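Local coordinates for C381 turret protein (Sulfolobus turreted icosahedral virus, PDB 4IND) that forms the turret of an archaeal virus, folding into three jelly-roll domains and assembling as five copies, at residues I69-E74 with L141-E146; T95-F100 with T105-I110; F116-I121 with I132-G137. All coordinates share one frame; numbering follows the deposited sequence.

Interaction 1 (I69-E74 with L141-E146); sequences IIIDDE and LEFSLE
The F143 ring is approached obliquely by two isoleucine methyls from the 69-74 segment, each meeting different ring carbons, both from the same side of the ring plane. CD1 of I69 lies 3.9 Å from CE1 of F143, with CD1 of the ring equally near, whereas CD1 of I71 comes to 3.7 Å from F143 CZ and also borders CE2. The branch methyl of I69 adds a looser touch, its CG2 being 4.1 Å from F143 CE1. With CG anti to the backbone N (chi1 -176°), the phenyl group leaves strand 138-147 toward strand 67-71. Two residues further along strand 138-147, L145 CD1 meets the same I71 CD1 at 4.3 Å.

The strands belong to the two sheets of a jelly-roll sandwich, the N-terminal domain, in a region of sequence related to galactose-binding domains. Their short axes are 11.8 Å apart at closest approach and cross at -27°, values that fit face-to-face sheet packing, not pairing within one sheet. I82 and I84 of strand 78-88 also touch F143, and I132 and L134 touch I69, extending the core. Just past the end of strand 67-71, D72 makes a salt bridge with K54 of a neighbouring subunit.

Between the two segments no hydrogen bond forms: 153 Å² of surface is buried, and every contact is carbon to carbon, so cohesion between them probably rests on dispersion and exclusion of water.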
ATOM      1  N   ILE A  69     -35.645   9.056   8.591  1.00 22.50           N
ATOM      2  CA  ILE A  69     -34.522   8.378   9.201  1.00 21.49           C
ATOM      3  C   ILE A  69     -33.541   9.475   9.589  1.00 28.22           C
ATOM      4  O   ILE A  69     -33.237  10.355   8.794  1.00 26.79           O
ATOM      5  CB  ILE A  69     -33.877   7.392   8.234  1.00 25.44           C
ATOM      6  CG1 ILE A  69     -34.857   6.249   7.941  1.00 23.79           C
ATOM      7  CG2 ILE A  69     -32.576   6.818   8.843  1.00 18.49           C
ATOM      8  CD1 ILE A  69     -34.435   5.352   6.793  1.00 29.39           C
ATOM      9  N   ILE A  70     -33.086   9.440  10.834  1.00 22.12           N
ATOM     10  CA  ILE A  70     -32.199  10.462  11.359  1.00 24.20           C
ATOM     11  C   ILE A  70     -31.092   9.780  12.169  1.00 25.08           C
ATOM     12  O   ILE A  70     -31.377   9.054  13.135  1.00 24.58           O
ATOM     13  CB  ILE A  70     -32.968  11.447  12.281  1.00 23.45           C
ATOM     14  CG1 ILE A  70     -34.103  12.150  11.514  1.00 32.16           C
ATOM     15  CG2 ILE A  70     -32.024  12.494  12.836  1.00 26.70           C
ATOM     16  CD1 ILE A  70     -34.846  13.200  12.373  1.00 28.88           C
ATOM     17  N   ILE A  71     -29.838  10.008  11.789  1.00 20.80           N
ATOM     18  CA  ILE A  71     -28.716   9.382  12.481  1.00 25.30           C
ATOM     19  C   ILE A  71     -27.702  10.400  12.989  1.00 29.62           C
ATOM     20  O   ILE A  71     -26.926  10.939  12.209  1.00 26.73           O
ATOM     21  CB  ILE A  71     -27.984   8.385  11.552  1.00 28.85           C
ATOM     22  CG1 ILE A  71     -28.996   7.482  10.841  1.00 28.99           C
ATOM     23  CG2 ILE A  71     -26.997   7.536  12.347  1.00 25.55           C
ATOM     24  CD1 ILE A  71     -28.380   6.577   9.741  1.00 23.68           C
ATOM     25  N   ASP A  72     -27.688  10.663  14.295  1.00 26.20           N
ATOM     26  CA  ASP A  72     -26.650  11.550  14.827  1.00 23.96           C
ATOM     27  C   ASP A  72     -25.623  10.786  15.666  1.00 28.70           C
ATOM     28  O   ASP A  72     -24.732  11.381  16.267  1.00 27.92           O
ATOM     29  CB  ASP A  72     -27.239  12.734  15.597  1.00 22.68           C
ATOM     30  CG  ASP A  72     -27.637  12.371  17.015  1.00 34.15           C
ATOM     31  OD1 ASP A  72     -27.579  13.244  17.919  1.00 35.79           O
ATOM     32  OD2 ASP A  72     -27.999  11.192  17.232  1.00 35.16           O
ATOM     33  N   ASP A  73     -25.739   9.462  15.675  1.00 30.54           N
ATOM     34  CA  ASP A  73     -24.875   8.616  16.496  1.00 24.99           C
ATOM     35  C   ASP A  73     -23.430   8.670  16.033  1.00 30.87           C
ATOM     36  O   ASP A  73     -23.161   8.971  14.878  1.00 27.66           O
ATOM     37  CB  ASP A  73     -25.358   7.163  16.404  1.00 28.54           C
ATOM     38  CG  ASP A  73     -26.758   6.983  16.924  1.00 37.24           C
ATOM     39  OD1 ASP A  73     -27.717   7.488  16.273  1.00 35.89           O
ATOM     40  OD2 ASP A  73     -26.898   6.315  17.969  1.00 33.06           O
ATOM     41  N   GLU A  74     -22.508   8.368  16.943  1.00 30.18           N
ATOM     42  CA  GLU A  74     -21.081   8.422  16.640  1.00 34.34           C
ATOM     43  C   GLU A  74     -20.603   7.231  15.802  1.00 30.65           C
ATOM     44  O   GLU A  74     -19.783   6.439  16.270  1.00 33.43           O
ATOM     45  CB  GLU A  74     -20.252   8.455  17.928  1.00 33.54           C
ATOM     46  CG  GLU A  74     -20.649   9.520  18.910  1.00 40.42           C
ATOM     47  CD  GLU A  74     -20.600  10.910  18.318  1.00 48.49           C
ATOM     48  OE1 GLU A  74     -21.222  11.815  18.912  1.00 54.85           O
ATOM     49  OE2 GLU A  74     -19.943  11.100  17.264  1.00 46.08           O
ATOM     50  N   LEU A 141     -37.294  -2.051   3.316  1.00 27.40           N
ATOM     51  CA  LEU A 141     -36.872  -3.454   3.415  1.00 24.27           C
ATOM     52  C   LEU A 141     -35.477  -3.637   4.025  1.00 21.67           C
ATOM     53  O   LEU A 141     -35.256  -4.576   4.806  1.00 26.18           O
ATOM     54  CB  LEU A 141     -36.920  -4.157   2.051  1.00 25.99           C
ATOM     55  CG  LEU A 141     -38.158  -4.061   1.160  1.00 39.14           C
ATOM     56  CD1 LEU A 141     -38.195  -5.222   0.163  1.00 44.63           C
ATOM     57  CD2 LEU A 141     -39.423  -4.011   1.955  1.00 40.01           C
ATOM     58  N   GLU A 142     -34.543  -2.774   3.639  1.00 24.59           N
ATOM     59  CA  GLU A 142     -33.157  -2.872   4.123  1.00 25.04           C
ATOM     60  C   GLU A 142     -32.567  -1.486   4.223  1.00 28.10           C
ATOM     61  O   GLU A 142     -32.952  -0.596   3.495  1.00 25.46           O
ATOM     62  CB  GLU A 142     -32.275  -3.721   3.202  1.00 21.35           C
ATOM     63  CG  GLU A 142     -32.669  -5.184   3.055  1.00 29.51           C
ATOM     64  CD  GLU A 142     -31.840  -5.911   1.971  1.00 34.91           C
ATOM     65  OE1 GLU A 142     -32.457  -6.490   1.047  1.00 40.57           O
ATOM     66  OE2 GLU A 142     -30.585  -5.934   2.058  1.00 36.60           O
ATOM     67  N   PHE A 143     -31.622  -1.310   5.136  1.00 26.65           N
ATOM     68  CA  PHE A 143     -30.919  -0.044   5.261  1.00 26.50           C
ATOM     69  C   PHE A 143     -29.466  -0.397   5.487  1.00 21.83           C
ATOM     70  O   PHE A 143     -29.147  -1.119   6.438  1.00 27.68           O
ATOM     71  CB  PHE A 143     -31.455   0.772   6.433  1.00 18.75           C
ATOM     72  CG  PHE A 143     -30.830   2.151   6.556  1.00 21.19           C
ATOM     73  CD1 PHE A 143     -31.327   3.227   5.839  1.00 21.59           C
ATOM     74  CD2 PHE A 143     -29.723   2.344   7.386  1.00 25.74           C
ATOM     75  CE1 PHE A 143     -30.748   4.489   5.954  1.00 23.33           C
ATOM     76  CE2 PHE A 143     -29.135   3.589   7.518  1.00 21.44           C
ATOM     77  CZ  PHE A 143     -29.650   4.671   6.813  1.00 23.06           C
ATOM     78  N   SER A 144     -28.599   0.118   4.614  1.00 21.75           N
ATOM     79  CA  SER A 144     -27.177  -0.238   4.575  1.00 26.12           C
ATOM     80  C   SER A 144     -26.289   1.007   4.620  1.00 27.21           C
ATOM     81  O   SER A 144     -26.473   1.952   3.861  1.00 26.55           O
ATOM     82  CB  SER A 144     -26.858  -1.067   3.321  1.00 27.56           C
ATOM     83  OG  SER A 144     -25.443  -1.180   3.111  1.00 32.01           O
ATOM     84  N   LEU A 145     -25.309   0.981   5.511  1.00 20.50           N
ATOM     85  CA  LEU A 145     -24.298   2.036   5.635  1.00 26.32           C
ATOM     86  C   LEU A 145     -22.962   1.392   5.367  1.00 28.95           C
ATOM     87  O   LEU A 145     -22.550   0.511   6.120  1.00 27.74           O
ATOM     88  CB  LEU A 145     -24.258   2.545   7.087  1.00 31.08           C
ATOM     89  CG  LEU A 145     -25.289   3.541   7.580  1.00 32.14           C
ATOM     90  CD1 LEU A 145     -25.416   3.508   9.120  1.00 31.11           C
ATOM     91  CD2 LEU A 145     -24.863   4.917   7.133  1.00 31.56           C
ATOM     92  N   GLU A 146     -22.267   1.792   4.308  1.00 22.50           N
ATOM     93  CA  GLU A 146     -20.941   1.206   4.071  1.00 26.02           C
ATOM     94  C   GLU A 146     -19.974   2.307   3.675  1.00 24.60           C
ATOM     95  O   GLU A 146     -20.339   3.229   2.961  1.00 26.36           O
ATOM     96  CB  GLU A 146     -20.993   0.094   2.996  1.00 40.16           C
ATOM     97  CG  GLU A 146     -21.111   0.612   1.568  1.00 58.24           C
ATOM     98  CD  GLU A 146     -20.494  -0.332   0.513  1.00 71.62           C
ATOM     99  OE1 GLU A 146     -20.880  -1.528   0.452  1.00 65.15           O
ATOM    100  OE2 GLU A 146     -19.641   0.144  -0.277  1.00 79.53           O
TER

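Interaction 2 (T95-F100 with T105-I110); sequences TVTPFF and TMTYSI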
ATOM      1  N   THR A  95     -41.908  10.592  -4.457  1.00 32.88           N
ATOM      2  CA  THR A  95     -40.567  11.132  -4.607  1.00 33.71           C
ATOM      3  C   THR A  95     -39.840  11.134  -3.270  1.00 39.87           C
ATOM      4  O   THR A  95     -40.455  11.195  -2.196  1.00 36.12           O
ATOM      5  CB  THR A  95     -40.567  12.540  -5.231  1.00 45.40           C
ATOM      6  OG1 THR A  95     -41.015  13.483  -4.262  1.00 48.01           O
ATOM      7  CG2 THR A  95     -41.478  12.603  -6.444  1.00 51.69           C
ATOM      8  N   VAL A  96     -38.524  11.028  -3.336  1.00 30.90           N
ATOM      9  CA  VAL A  96     -37.698  11.084  -2.147  1.00 32.79           C
ATOM     10  C   VAL A  96     -36.595  12.089  -2.442  1.00 32.55           C
ATOM     11  O   VAL A  96     -36.176  12.235  -3.602  1.00 27.58           O
ATOM     12  CB  VAL A  96     -37.115   9.692  -1.838  1.00 40.04           C
ATOM     13  CG1 VAL A  96     -35.844   9.813  -1.042  1.00 48.79           C
ATOM     14  CG2 VAL A  96     -38.144   8.825  -1.095  1.00 32.96           C
ATOM     15  N   THR A  97     -36.146  12.795  -1.411  1.00 29.81           N
ATOM     16  CA  THR A  97     -35.075  13.771  -1.556  1.00 32.39           C
ATOM     17  C   THR A  97     -33.835  13.298  -0.809  1.00 29.30           C
ATOM     18  O   THR A  97     -33.775  13.392   0.424  1.00 27.25           O
ATOM     19  CB  THR A  97     -35.521  15.143  -1.016  1.00 34.36           C
ATOM     20  OG1 THR A  97     -36.724  15.551  -1.692  1.00 33.78           O
ATOM     21  CG2 THR A  97     -34.433  16.196  -1.216  1.00 39.57           C
ATOM     22  N   PRO A  98     -32.825  12.778  -1.543  1.00 24.60           N
ATOM     23  CA  PRO A  98     -31.662  12.252  -0.822  1.00 22.68           C
ATOM     24  C   PRO A  98     -30.901  13.348  -0.097  1.00 27.03           C
ATOM     25  O   PRO A  98     -30.925  14.507  -0.520  1.00 27.13           O
ATOM     26  CB  PRO A  98     -30.817  11.589  -1.937  1.00 26.96           C
ATOM     27  CG  PRO A  98     -31.258  12.221  -3.181  1.00 25.17           C
ATOM     28  CD  PRO A  98     -32.733  12.530  -2.992  1.00 26.64           C
ATOM     29  N   PHE A  99     -30.229  12.969   0.989  1.00 25.72           N
ATOM     30  CA  PHE A  99     -29.446  13.884   1.804  1.00 24.37           C
ATOM     31  C   PHE A  99     -28.240  14.442   1.035  1.00 21.39           C
ATOM     32  O   PHE A  99     -28.079  15.654   0.915  1.00 24.17           O
ATOM     33  CB  PHE A  99     -29.006  13.126   3.068  1.00 27.54           C
ATOM     34  CG  PHE A  99     -28.303  13.970   4.103  1.00 26.09           C
ATOM     35  CD1 PHE A  99     -28.962  15.021   4.733  1.00 27.52           C
ATOM     36  CD2 PHE A  99     -27.005  13.666   4.502  1.00 28.08           C
ATOM     37  CE1 PHE A  99     -28.318  15.786   5.730  1.00 30.84           C
ATOM     38  CE2 PHE A  99     -26.359  14.423   5.497  1.00 24.72           C
ATOM     39  CZ  PHE A  99     -27.020  15.479   6.109  1.00 23.24           C
ATOM     40  N   PHE A 100     -27.387  13.550   0.538  1.00 22.50           N
ATOM     41  CA  PHE A 100     -26.208  13.951  -0.233  1.00 24.03           C
ATOM     42  C   PHE A 100     -25.397  15.014   0.514  1.00 27.00           C
ATOM     43  O   PHE A 100     -24.756  15.853  -0.104  1.00 23.14           O
ATOM     44  CB  PHE A 100     -26.638  14.517  -1.607  1.00 30.85           C
ATOM     45  CG  PHE A 100     -27.094  13.469  -2.615  1.00 27.37           C
ATOM     46  CD1 PHE A 100     -26.691  12.155  -2.518  1.00 27.36           C
ATOM     47  CD2 PHE A 100     -27.918  13.829  -3.678  1.00 25.27           C
ATOM     48  CE1 PHE A 100     -27.101  11.212  -3.439  1.00 30.69           C
ATOM     49  CE2 PHE A 100     -28.337  12.891  -4.604  1.00 32.56           C
ATOM     50  CZ  PHE A 100     -27.934  11.580  -4.484  1.00 30.91           C
ATOM     51  N   THR A 105     -33.134  19.663  -2.815  1.00 34.46           N
ATOM     52  CA  THR A 105     -33.998  19.906  -3.978  1.00 31.90           C
ATOM     53  C   THR A 105     -34.036  18.733  -4.960  1.00 37.21           C
ATOM     54  O   THR A 105     -35.070  18.473  -5.559  1.00 35.37           O
ATOM     55  CB  THR A 105     -33.608  21.171  -4.745  1.00 38.14           C
ATOM     56  OG1 THR A 105     -32.208  21.119  -5.048  1.00 36.66           O
ATOM     57  CG2 THR A 105     -33.908  22.424  -3.934  1.00 39.50           C
ATOM     58  N   MET A 106     -32.921  18.035  -5.134  1.00 34.56           N
ATOM     59  CA  MET A 106     -32.874  16.959  -6.123  1.00 32.70           C
ATOM     60  C   MET A 106     -33.597  15.736  -5.593  1.00 36.07           C
ATOM     61  O   MET A 106     -33.578  15.467  -4.392  1.00 30.30           O
ATOM     62  CB  MET A 106     -31.417  16.638  -6.512  1.00 29.76           C
ATOM     63  CG  MET A 106     -30.723  17.833  -7.149  1.00 35.31           C
ATOM     64  SD  MET A 106     -29.077  17.487  -7.803  1.00 34.25           S
ATOM     65  CE  MET A 106     -28.315  16.811  -6.348  1.00 25.30           C
ATOM     66  N   THR A 107     -34.259  15.010  -6.488  1.00 31.32           N
ATOM     67  CA  THR A 107     -35.149  13.923  -6.069  1.00 30.61           C
ATOM     68  C   THR A 107     -34.947  12.613  -6.816  1.00 32.87           C
ATOM     69  O   THR A 107     -34.394  12.587  -7.926  1.00 29.08           O
ATOM     70  CB  THR A 107     -36.629  14.326  -6.284  1.00 28.86           C
ATOM     71  OG1 THR A 107     -36.831  14.732  -7.639  1.00 35.62           O
ATOM     72  CG2 THR A 107     -37.030  15.480  -5.370  1.00 34.00           C
ATOM     73  N   TYR A 108     -35.425  11.535  -6.196  1.00 24.48           N
ATOM     74  CA  TYR A 108     -35.661  10.273  -6.887  1.00 29.80           C
ATOM     75  C   TYR A 108     -37.155  10.156  -7.135  1.00 36.43           C
ATOM     76  O   TYR A 108     -37.967  10.551  -6.291  1.00 30.77           O
ATOM     77  CB  TYR A 108     -35.222   9.099  -6.020  1.00 26.08           C
ATOM     78  CG  TYR A 108     -33.738   9.027  -5.767  1.00 29.90           C
ATOM     79  CD1 TYR A 108     -32.823   9.351  -6.766  1.00 27.08           C
ATOM     80  CD2 TYR A 108     -33.247   8.622  -4.531  1.00 29.63           C
ATOM     81  CE1 TYR A 108     -31.464   9.268  -6.532  1.00 32.84           C
ATOM     82  CE2 TYR A 108     -31.882   8.541  -4.288  1.00 31.79           C
ATOM     83  CZ  TYR A 108     -31.005   8.860  -5.299  1.00 28.69           C
ATOM     84  OH  TYR A 108     -29.656   8.783  -5.065  1.00 30.61           O
ATOM     85  N   SER A 109     -37.522   9.612  -8.290  1.00 25.92           N
ATOM     86  CA  SER A 109     -38.911   9.312  -8.594  1.00 30.86           C
ATOM     87  C   SER A 109     -39.112   7.788  -8.540  1.00 31.88           C
ATOM     88  O   SER A 109     -38.482   7.037  -9.270  1.00 36.79           O
ATOM     89  CB  SER A 109     -39.289   9.891  -9.960  1.00 33.97           C
ATOM     90  OG  SER A 109     -40.626   9.592 -10.267  1.00 41.86           O
ATOM     91  N   ILE A 110     -39.983   7.334  -7.648  1.00 28.16           N
ATOM     92  CA  ILE A 110     -40.175   5.901  -7.431  1.00 29.06           C
ATOM     93  C   ILE A 110     -41.521   5.458  -7.985  1.00 35.90           C
ATOM     94  O   ILE A 110     -42.579   5.874  -7.500  1.00 31.58           O
ATOM     95  CB  ILE A 110     -40.086   5.560  -5.908  1.00 32.74           C
ATOM     96  CG1 ILE A 110     -38.771   6.081  -5.318  1.00 35.60           C
ATOM     97  CG2 ILE A 110     -40.227   4.061  -5.667  1.00 27.69           C
ATOM     98  CD1 ILE A 110     -38.618   5.839  -3.792  1.00 28.62           C
TER
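V96 and Y108 pair across a short antiparallel beta hairpin, strands 94-96 and 108-110, and beyond the pair the chain brings P98 and F100 against the tyrosine. Two backbone bonds define this hydrogen-bonded pair: V96 N donates to Y108 O over 3.0 Å, and Y108 N to V96 O over 2.8 Å, the latter in the carbonyl plane. On the same face of the ladder V96 CG2 touches I110 CD1 at 4.1 Å, the two side chains crossing at a slant.

P98 lies over the tyrosine. Its CG stands 4.2 Å from the centroid of the Y108 ring and 23° off the normal, a CH-pi contact displaced toward the rim. The proline also serves the phenylalanine of its own segment, its CB being centred over one face of F100. F100 and Y108 themselves point at each other from opposite directions and meet obliquely, while Y108 OH has a polar partner in the backbone O of Y119, on strand 114-124. M106 runs roughly perpendicular to F100, and the bend at chi3 (-55°) carries its terminal methyl CE to 4.0 Å from F100 CD2.

The threonines T95 and T97, with T107, lie on the more exposed part of the hairpin, whereas P98, F100 and Y108 are buried, with I161 of strand 155-163 touching both rings. Closest of the ring contacts is the 3.3 Å between F100 CZ and Y108 OH.

Interaction 3 (F116-I121 with I132-G137); sequences FEIYDI and IQLPPG
I118 and I132 meet between the two sheets of the first jelly-roll domain, the one on strand 114-124 and the other on strand 130-134. The short strand axes run at 164° to one another and come no nearer than 11.2 Å, so the strands are stacked across the sandwich and share no hydrogen bond.

Apolar contact is made through methyl ends. I132 extends CG1 anti to its own N (chi1 -169°), which sends CD1 across the gap to 4.0 Å from I118 CG2. The other branch of I118 ends at CD1, 4.1 Å from L134 CD2; thus one isoleucine touches both I132 and L134, two residues apart on the strand. V96 of the hairpin strand 94-96 packs on both I118 and I132.

The second kind of contact is mixed: D120 OD2 lies 3.8 Å from I132 CD1, a van der Waals touch by a buried carboxylate. Four hydrogen bonds grip that group. OD2 is bonded to Y130 OH and to F99 N, and OD1 to F100 N and I121 N, so these partners probably compensate its charge and fix its rotation. The last bond is local: I121 N donates to D120 OD1 over 2.8 Å, on the anti side and 20° out of the carboxylate plane.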
ATOM      1  N   PHE A 116     -37.302  -0.337  -5.299  1.00 29.34           N
ATOM      2  CA  PHE A 116     -36.404   0.748  -5.708  1.00 27.95           C
ATOM      3  C   PHE A 116     -35.245   0.846  -4.731  1.00 31.58           C
ATOM      4  O   PHE A 116     -35.427   0.601  -3.530  1.00 29.57           O
ATOM      5  CB  PHE A 116     -37.175   2.064  -5.694  1.00 29.71           C
ATOM      6  CG  PHE A 116     -36.421   3.240  -6.274  1.00 32.13           C
ATOM      7  CD1 PHE A 116     -36.543   3.559  -7.622  1.00 38.35           C
ATOM      8  CD2 PHE A 116     -35.644   4.053  -5.470  1.00 31.75           C
ATOM      9  CE1 PHE A 116     -35.878   4.661  -8.160  1.00 40.02           C
ATOM     10  CE2 PHE A 116     -34.966   5.157  -5.992  1.00 29.14           C
ATOM     11  CZ  PHE A 116     -35.086   5.462  -7.341  1.00 32.35           C
ATOM     12  N   GLU A 117     -34.066   1.205  -5.238  1.00 27.33           N
ATOM     13  CA  GLU A 117     -32.873   1.387  -4.407  1.00 28.09           C
ATOM     14  C   GLU A 117     -32.621   2.874  -4.250  1.00 31.17           C
ATOM     15  O   GLU A 117     -32.292   3.568  -5.210  1.00 26.50           O
ATOM     16  CB  GLU A 117     -31.648   0.760  -5.079  1.00 35.92           C
ATOM     17  CG  GLU A 117     -31.827  -0.693  -5.448  1.00 57.92           C
ATOM     18  CD  GLU A 117     -31.619  -1.578  -4.258  1.00 65.74           C
ATOM     19  OE1 GLU A 117     -30.693  -1.271  -3.488  1.00 71.02           O
ATOM     20  OE2 GLU A 117     -32.375  -2.558  -4.085  1.00 67.06           O
ATOM     21  N   ILE A 118     -32.797   3.378  -3.044  1.00 20.93           N
ATOM     22  CA  ILE A 118     -32.432   4.758  -2.745  1.00 26.46           C
ATOM     23  C   ILE A 118     -30.944   4.789  -2.420  1.00 30.73           C
ATOM     24  O   ILE A 118     -30.516   4.147  -1.466  1.00 35.49           O
ATOM     25  CB  ILE A 118     -33.226   5.276  -1.514  1.00 26.55           C
ATOM     26  CG1 ILE A 118     -34.731   5.362  -1.849  1.00 27.30           C
ATOM     27  CG2 ILE A 118     -32.716   6.633  -1.070  1.00 26.00           C
ATOM     28  CD1 ILE A 118     -35.608   5.656  -0.640  1.00 24.89           C
ATOM     29  N   TYR A 119     -30.153   5.535  -3.195  1.00 22.79           N
ATOM     30  CA  TYR A 119     -28.736   5.699  -2.875  1.00 26.85           C
ATOM     31  C   TYR A 119     -28.555   7.038  -2.202  1.00 28.05           C
ATOM     32  O   TYR A 119     -29.174   8.028  -2.600  1.00 26.96           O
ATOM     33  CB  TYR A 119     -27.868   5.668  -4.150  1.00 26.14           C
ATOM     34  CG  TYR A 119     -27.961   4.374  -4.904  1.00 27.42           C
ATOM     35  CD1 TYR A 119     -26.985   3.388  -4.776  1.00 30.65           C
ATOM     36  CD2 TYR A 119     -29.028   4.132  -5.744  1.00 27.09           C
ATOM     37  CE1 TYR A 119     -27.081   2.186  -5.481  1.00 33.29           C
ATOM     38  CE2 TYR A 119     -29.124   2.953  -6.444  1.00 35.69           C
ATOM     39  CZ  TYR A 119     -28.160   1.980  -6.303  1.00 33.14           C
ATOM     40  OH  TYR A 119     -28.306   0.801  -7.020  1.00 41.83           O
ATOM     41  N   ASP A 120     -27.684   7.092  -1.202  1.00 25.98           N
ATOM     42  CA  ASP A 120     -27.415   8.363  -0.554  1.00 19.06           C
ATOM     43  C   ASP A 120     -25.963   8.425  -0.130  1.00 23.20           C
ATOM     44  O   ASP A 120     -25.249   7.406  -0.109  1.00 27.40           O
ATOM     45  CB  ASP A 120     -28.337   8.546   0.657  1.00 22.39           C
ATOM     46  CG  ASP A 120     -28.721   9.993   0.881  1.00 26.47           C
ATOM     47  OD1 ASP A 120     -27.952  10.882   0.454  1.00 24.00           O
ATOM     48  OD2 ASP A 120     -29.807  10.263   1.468  1.00 27.17           O
ATOM     49  N   ILE A 121     -25.510   9.626   0.195  1.00 23.73           N
ATOM     50  CA  ILE A 121     -24.110   9.811   0.545  1.00 25.36           C
ATOM     51  C   ILE A 121     -24.067  10.575   1.859  1.00 26.51           C
ATOM     52  O   ILE A 121     -24.822  11.537   2.052  1.00 23.53           O
ATOM     53  CB  ILE A 121     -23.371  10.566  -0.544  1.00 30.01           C
ATOM     54  CG1 ILE A 121     -23.392   9.747  -1.842  1.00 27.39           C
ATOM     55  CG2 ILE A 121     -21.935  10.866  -0.096  1.00 26.31           C
ATOM     56  CD1 ILE A 121     -22.910  10.507  -3.065  1.00 32.52           C
ATOM     57  N   ILE A 132     -33.247  11.791   6.113  1.00 25.97           N
ATOM     58  CA  ILE A 132     -34.052  11.628   4.904  1.00 27.33           C
ATOM     59  C   ILE A 132     -35.513  11.383   5.280  1.00 30.05           C
ATOM     60  O   ILE A 132     -35.806  10.689   6.254  1.00 28.29           O
ATOM     61  CB  ILE A 132     -33.505  10.491   3.998  1.00 24.97           C
ATOM     62  CG1 ILE A 132     -34.190  10.501   2.618  1.00 25.58           C
ATOM     63  CG2 ILE A 132     -33.650   9.136   4.673  1.00 23.40           C
ATOM     64  CD1 ILE A 132     -33.549   9.517   1.633  1.00 28.89           C
ATOM     65  N   GLN A 133     -36.424  11.959   4.512  1.00 28.44           N
ATOM     66  CA  GLN A 133     -37.851  11.732   4.721  1.00 33.45           C
ATOM     67  C   GLN A 133     -38.353  10.666   3.764  1.00 30.09           C
ATOM     68  O   GLN A 133     -37.896  10.569   2.619  1.00 33.97           O
ATOM     69  CB  GLN A 133     -38.649  13.025   4.522  1.00 33.35           C
ATOM     70  CG  GLN A 133     -38.417  14.081   5.575  1.00 36.22           C
ATOM     71  CD  GLN A 133     -39.421  15.220   5.477  1.00 41.92           C
ATOM     72  OE1 GLN A 133     -40.578  15.014   5.125  1.00 43.75           O
ATOM     73  NE2 GLN A 133     -38.971  16.432   5.762  1.00 50.12           N
ATOM     74  N   LEU A 134     -39.306   9.868   4.239  1.00 33.04           N
ATOM     75  CA  LEU A 134     -39.897   8.797   3.452  1.00 27.54           C
ATOM     76  C   LEU A 134     -41.399   8.972   3.450  1.00 30.15           C
ATOM     77  O   LEU A 134     -42.009   9.047   4.512  1.00 26.30           O
ATOM     78  CB  LEU A 134     -39.521   7.437   4.058  1.00 25.93           C
ATOM     79  CG  LEU A 134     -38.018   7.175   4.203  1.00 30.12           C
ATOM     80  CD1 LEU A 134     -37.740   5.937   5.042  1.00 40.27           C
ATOM     81  CD2 LEU A 134     -37.350   7.075   2.842  1.00 31.20           C
ATOM     82  N   PRO A 135     -42.013   9.031   2.257  1.00 28.06           N
ATOM     83  CA  PRO A 135     -43.458   9.288   2.142  1.00 27.71           C
ATOM     84  C   PRO A 135     -44.314   8.066   2.462  1.00 30.23           C
ATOM     85  O   PRO A 135     -43.839   6.925   2.389  1.00 31.02           O
ATOM     86  CB  PRO A 135     -43.634   9.670   0.652  1.00 30.30           C
ATOM     87  CG  PRO A 135     -42.516   8.949  -0.034  1.00 29.78           C
ATOM     88  CD  PRO A 135     -41.348   8.969   0.940  1.00 26.25           C
ATOM     89  N   PRO A 136     -45.585   8.304   2.813  1.00 28.61           N
ATOM     90  CA  PRO A 136     -46.571   7.249   3.073  1.00 28.55           C
ATOM     91  C   PRO A 136     -46.639   6.210   1.956  1.00 30.63           C
ATOM     92  O   PRO A 136     -46.620   6.560   0.766  1.00 30.26           O
ATOM     93  CB  PRO A 136     -47.889   8.023   3.153  1.00 31.41           C
ATOM     94  CG  PRO A 136     -47.482   9.373   3.629  1.00 34.50           C
ATOM     95  CD  PRO A 136     -46.171   9.654   2.952  1.00 27.89           C
ATOM     96  N   GLY A 137     -46.731   4.935   2.335  1.00 27.82           N
ATOM     97  CA  GLY A 137     -46.902   3.886   1.345  1.00 29.65           C
ATOM     98  C   GLY A 137     -45.588   3.224   0.957  1.00 28.15           C
ATOM     99  O   GLY A 137     -45.592   2.188   0.303  1.00 33.07           O
TER

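Interactions 1 and 3 are both buried sandwich contacts with no hydrogen bond across them, and they share one sheet: strands 67-71 and 130-134 are neighbours in it, joined by I69 N to I132 O at 2.9 Å. Interaction 1 places an aromatic ring between the sheets; interaction 3 uses aliphatic tips beside a bonded carboxylate. Interaction 2 differs in kind, being a hairpin ladder with backbone bonds, one exposed face and a buried aromatic end. Its centre lies about 7 Å from that of interaction 3, where V96 CG1 reaches I132 CD1 at 3.5 Å, but about 17 Å from that of interaction 1, which it does not touch. Interaction 3 therefore bridges the other two.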